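Local coordinates for protein soluble lytic murein transglycosylase (Escherichia coli, PDB 1QSA) that cleaves the glycosidic bonds between N-acetylmuramic acid and N-acetylglucosamine in peptidoglycan, leaving a 1,6-anhydro bond on the muramic acid residue, at residues 468-472 / 595-599; 505-511 / 528-533. All coordinates share one frame; numbering follows the deposited sequence.

Interaction 1 of 2, residues 468-472 / 595-599. With SO4 (sulfate ion), chain B; SO4 (sulfate ion), chain L.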
# COMPACT_ATOMS: atom_id res chain seq x y z
N GLN A 468 11.48 23.03 -8.46
CA GLN A 468 10.27 22.54 -9.14
C GLN A 468 10.33 21.01 -9.30
O GLN A 468 9.36 20.32 -9.03
CB GLN A 468 10.13 23.18 -10.52
CG GLN A 468 8.80 22.81 -11.20
CD GLN A 468 8.75 23.26 -12.64
OE1 GLN A 468 9.33 24.28 -13.01
NE2 GLN A 468 8.04 22.50 -13.48
N SER A 469 11.49 20.49 -9.71
CA SER A 469 11.69 19.06 -9.90
C SER A 469 11.40 18.28 -8.62
O SER A 469 10.81 17.19 -8.66
CB SER A 469 13.13 18.79 -10.37
OG SER A 469 14.08 19.14 -9.37
N TYR A 470 11.79 18.86 -7.49
CA TYR A 470 11.60 18.23 -6.20
C TYR A 470 10.12 18.13 -5.83
O TYR A 470 9.66 17.08 -5.36
CB TYR A 470 12.41 18.97 -5.13
CG TYR A 470 12.23 18.40 -3.75
CD1 TYR A 470 12.44 17.04 -3.51
CD2 TYR A 470 11.79 19.21 -2.70
CE1 TYR A 470 12.21 16.49 -2.24
CE2 TYR A 470 11.56 18.67 -1.43
CZ TYR A 470 11.77 17.32 -1.21
OH TYR A 470 11.51 16.79 0.04
N ALA A 471 9.37 19.23 -6.01
CA ALA A 471 7.93 19.22 -5.73
C ALA A 471 7.24 18.17 -6.61
O ALA A 471 6.36 17.44 -6.16
CB ALA A 471 7.32 20.59 -5.98
N MET A 472 7.68 18.08 -7.86
CA MET A 472 7.14 17.10 -8.79
C MET A 472 7.45 15.66 -8.36
O MET A 472 6.59 14.79 -8.46
CB MET A 472 7.61 17.39 -10.21
CG MET A 472 6.98 18.67 -10.74
SD MET A 472 7.59 19.20 -12.34
CE MET A 472 6.62 18.16 -13.46
N ASP A 595 13.49 12.72 -8.22
CA ASP A 595 13.93 14.10 -8.42
C ASP A 595 15.02 14.09 -9.51
O ASP A 595 15.01 14.92 -10.42
CB ASP A 595 14.44 14.71 -7.10
CG ASP A 595 14.53 16.22 -7.15
OD1 ASP A 595 14.26 16.79 -8.23
OD2 ASP A 595 14.85 16.86 -6.13
N ALA A 596 15.92 13.11 -9.46
CA ALA A 596 16.97 13.00 -10.49
C ALA A 596 16.33 12.77 -11.87
O ALA A 596 16.73 13.41 -12.85
CB ALA A 596 17.94 11.88 -10.15
N TYR A 597 15.32 11.90 -11.95
CA TYR A 597 14.65 11.65 -13.23
C TYR A 597 14.00 12.95 -13.73
O TYR A 597 14.12 13.28 -14.90
CB TYR A 597 13.56 10.59 -13.09
CG TYR A 597 14.05 9.22 -12.70
CD1 TYR A 597 15.30 8.76 -13.09
CD2 TYR A 597 13.24 8.37 -11.93
CE1 TYR A 597 15.75 7.49 -12.72
CE2 TYR A 597 13.68 7.11 -11.55
CZ TYR A 597 14.94 6.68 -11.95
OH TYR A 597 15.39 5.45 -11.55
N TYR A 598 13.33 13.68 -12.83
CA TYR A 598 12.70 14.93 -13.21
C TYR A 598 13.70 15.96 -13.69
O TYR A 598 13.46 16.65 -14.69
CB TYR A 598 11.78 15.46 -12.10
CG TYR A 598 10.39 14.86 -12.23
CD1 TYR A 598 9.58 15.20 -13.31
CD2 TYR A 598 9.94 13.86 -11.37
CE1 TYR A 598 8.35 14.56 -13.54
CE2 TYR A 598 8.71 13.20 -11.59
CZ TYR A 598 7.93 13.55 -12.68
OH TYR A 598 6.78 12.84 -12.96
N ARG A 599 14.84 16.05 -13.01
CA ARG A 599 15.88 16.98 -13.42
C ARG A 599 16.33 16.61 -14.83
O ARG A 599 16.46 17.48 -15.68
CB ARG A 599 17.06 16.97 -12.43
CG ARG A 599 16.74 17.77 -11.17
CD ARG A 599 17.85 17.67 -10.12
NE ARG A 599 19.14 18.07 -10.67
CZ ARG A 599 19.54 19.33 -10.85
NH1 ARG A 599 18.76 20.36 -10.50
NH2 ARG A 599 20.74 19.57 -11.37
S SO4 B . 13.12 3.28 -9.86
O1 SO4 B . 13.84 4.33 -9.11
O2 SO4 B . 13.26 3.54 -11.31
O3 SO4 B . 13.73 1.98 -9.52
O4 SO4 B . 11.70 3.25 -9.49
S SO4 L . 14.03 25.65 -9.77
O1 SO4 L . 12.63 25.31 -9.44
O2 SO4 L . 14.73 24.46 -10.28
O3 SO4 L . 14.05 26.69 -10.81
O4 SO4 L . 14.72 26.14 -8.57
O HOH W 1 16.42 20.50 -8.89
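Two side-chain torsions bring Ser469 and Asp595 together: the serine hydroxyl stands between its backbone N and carbonyl carbon (chi1 65°), while the carboxylate of Asp595 swings anti to its own N (chi1 -164°) and reaches across to it. Ser469 OG donates to Asp595 OD1 at 2.6 Å, entering on the syn lone pair, the side of the second oxygen. Water 1 donates in turn to Ser469 OG, 2.7 Å away, and accepts a hydrogen bond from Arg599 NH1 in the guanidinium plane, so a chain of hydrogen bonds leads from Arg599 through water 1 and Ser469 to Asp595. Arg599 NH2 bonds to Lys605 O. Asp595 OD2 lies against the flank of Tyr470, 3.4 Å from Tyr470 CB. The hydroxyl of Tyr470 itself turns to Ser549 and Ser548.

Further along the interface the contact becomes apolar. Met472 CB sits almost squarely above the Tyr598 ring, 4.2 Å from its centroid, a CH-pi contact. Met472 SD stands obliquely to that ring in a looser Met-aromatic contact, and Met472 CE comes within 4.0 Å of Tyr598 CE1. At the ring's far end, Tyr598 OH bonds to Pro450 O and Trp481 NE1.

The contact packs the first turn of helix 468-479, which lies in the Slt-type domain and carries the predicted active-site Glu478, on helix 582-601; the axes of 468-472 and 595-599 lie at 130° and approach to 8.3 Å. A sulfate, probably from the crystallisation liquor, sits at the N-terminus of helix 468-479, bonded to Gln468 N. The Ser469 bond crosses between the two helices, whereas a salt bridge to Arg545 ties the same buried carboxylate to helix 545-554; with both oxygens engaged, Asp595 is probably kept ionised.

Interaction 2 of 2, residues 505-511 / 528-533; sequences TVKMFSI and NIGTSY
The Phe509 ring carries Ser532 on one face: Ser532 CB lies 3.8 Å from the centroid and 10° off the ring normal, a CH-pi contact over the ring centre. Phe509 belongs to the last turn of a helix that finishes in a Schellman motif, within the lysozyme-like transglycosylase domain. At the CZ end of the same ring the backbone of the facing helix comes very near, with Phe509 CZ only 2.9 Å from Ser532 O, a spacing short enough to be read with caution. The other flat group, the Tyr533 ring, has Thr505 OG1 obliquely beside it, 3.3 Å from Tyr533 CD1.

In the Schellman motif Ser510 adopts positive phi (55°), Ile511 N bonds back to Val506 O, and Ser510 N makes a weaker bond to Lys507 O. This reversal carries Ile511 back against the helix 523-540, so that Phe509 and Ile511 both reach Ser532. The segment axes lie at 67° to each other.

The rest of the contact is mostly methyl packing. Thr505 places its methyl inward by setting CG2 anti to the backbone N, which brings Thr505 CG2 within 3.7 Å of Ser532 CB and also close to Ile529. Its hydroxyl bonds to Thr501 O, one turn back along the helix. Val506 and Ile529 meet at an oblique angle, Val506 CG2 to Ile529 CD1 3.8 Å, and Tyr514 touches both. Ile511 and Asn528 run antiparallel alongside each other, the methyl Ile511 CG2 coming to rest 3.7 Å from the amide nitrogen Asn528 ND2.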
# COMPACT_ATOMS: atom_id res chain seq x y z
N THR A 505 -1.42 24.47 7.42
CA THR A 505 -0.59 25.15 6.41
C THR A 505 -1.22 26.47 5.97
O THR A 505 -0.54 27.50 5.87
CB THR A 505 -0.37 24.22 5.18
OG1 THR A 505 0.40 23.08 5.59
CG2 THR A 505 0.37 24.95 4.07
N VAL A 506 -2.52 26.44 5.71
CA VAL A 506 -3.25 27.63 5.30
C VAL A 506 -3.15 28.71 6.38
O VAL A 506 -3.01 29.89 6.07
CB VAL A 506 -4.71 27.25 4.98
CG1 VAL A 506 -5.64 28.45 5.01
CG2 VAL A 506 -4.75 26.52 3.62
N LYS A 507 -3.16 28.31 7.65
CA LYS A 507 -3.04 29.30 8.73
C LYS A 507 -1.61 29.84 8.84
O LYS A 507 -1.39 31.06 8.91
CB LYS A 507 -3.46 28.69 10.07
CG LYS A 507 -3.27 29.64 11.26
CD LYS A 507 -3.86 29.04 12.51
CE LYS A 507 -3.73 29.98 13.70
NZ LYS A 507 -4.44 29.41 14.89
N MET A 508 -0.63 28.94 8.80
CA MET A 508 0.78 29.33 8.90
C MET A 508 1.25 30.27 7.79
O MET A 508 2.04 31.18 8.04
CB MET A 508 1.69 28.08 8.89
CG MET A 508 1.95 27.43 10.24
SD MET A 508 3.35 26.23 10.18
CE MET A 508 4.04 26.59 8.56
N PHE A 509 0.79 30.03 6.56
CA PHE A 509 1.19 30.80 5.39
C PHE A 509 0.19 31.90 5.00
O PHE A 509 0.41 32.61 4.02
CB PHE A 509 1.33 29.87 4.16
CG PHE A 509 2.60 29.04 4.13
CD1 PHE A 509 2.80 27.99 5.04
CD2 PHE A 509 3.59 29.30 3.17
CE1 PHE A 509 3.97 27.23 5.02
CE2 PHE A 509 4.78 28.55 3.14
CZ PHE A 509 4.97 27.52 4.06
N SER A 510 -0.92 31.99 5.73
CA SER A 510 -1.97 32.98 5.44
C SER A 510 -2.44 32.86 3.99
O SER A 510 -2.43 33.83 3.21
CB SER A 510 -1.48 34.39 5.74
OG SER A 510 -1.08 34.50 7.10
N ILE A 511 -2.76 31.62 3.61
CA ILE A 511 -3.24 31.31 2.26
C ILE A 511 -4.74 31.55 2.23
O ILE A 511 -5.48 31.05 3.07
CB ILE A 511 -2.97 29.82 1.92
CG1 ILE A 511 -1.46 29.54 2.02
CG2 ILE A 511 -3.57 29.45 0.56
CD1 ILE A 511 -1.08 28.06 1.85
N ASN A 528 -0.81 24.30 -4.55
CA ASN A 528 -0.62 25.51 -3.75
C ASN A 528 -0.33 25.14 -2.28
O ASN A 528 0.74 25.47 -1.72
CB ASN A 528 -1.90 26.36 -3.85
CG ASN A 528 -1.81 27.69 -3.10
OD1 ASN A 528 -0.73 28.12 -2.69
ND2 ASN A 528 -2.95 28.34 -2.92
N ILE A 529 -1.24 24.38 -1.66
CA ILE A 529 -1.09 24.01 -0.26
C ILE A 529 0.05 23.03 -0.01
O ILE A 529 0.80 23.15 0.97
CB ILE A 529 -2.42 23.48 0.30
CG1 ILE A 529 -3.47 24.60 0.24
CG2 ILE A 529 -2.26 22.98 1.76
CD1 ILE A 529 -4.89 24.18 0.60
N GLY A 530 0.24 22.10 -0.95
CA GLY A 530 1.29 21.11 -0.81
C GLY A 530 2.67 21.69 -0.97
O GLY A 530 3.57 21.37 -0.17
N THR A 531 2.88 22.55 -1.97
CA THR A 531 4.20 23.18 -2.13
C THR A 531 4.51 24.08 -0.93
O THR A 531 5.66 24.23 -0.53
CB THR A 531 4.34 24.02 -3.43
OG1 THR A 531 3.33 25.05 -3.48
CG2 THR A 531 4.27 23.13 -4.67
N SER A 532 3.48 24.67 -0.34
CA SER A 532 3.65 25.50 0.84
C SER A 532 4.14 24.65 2.03
O SER A 532 5.15 24.99 2.64
CB SER A 532 2.36 26.25 1.20
OG SER A 532 2.15 27.31 0.28
N TYR A 533 3.50 23.51 2.29
CA TYR A 533 3.96 22.68 3.41
C TYR A 533 5.35 22.12 3.14
O TYR A 533 6.21 22.09 4.03
CB TYR A 533 2.97 21.54 3.70
CG TYR A 533 3.31 20.80 4.98
CD1 TYR A 533 3.24 21.46 6.22
CD2 TYR A 533 3.81 19.50 4.95
CE1 TYR A 533 3.67 20.82 7.40
CE2 TYR A 533 4.24 18.86 6.13
CZ TYR A 533 4.18 19.53 7.34
OH TYR A 533 4.68 18.93 8.48

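Overall arrangement
Interaction 2 is nested within the chain loop that interaction 1 closes, and the two, with centres about 20 Å apart, join four different helices. They meet directly through Ala471 CB and Thr531 CG2, 4.2 Å apart, so helix 468-479 also packs on helix 523-540. Interaction 1 is largely buried, and there polarity is handled by paired charge, hydroxyl and water. Interaction 2 is only partly buried and relies on methyl groups, a ring face and the reversal that ends a helix. Tyr470 in one and Tyr533 in the other each have side chains about 9 Å from that of Glu478, the predicted active-site residue.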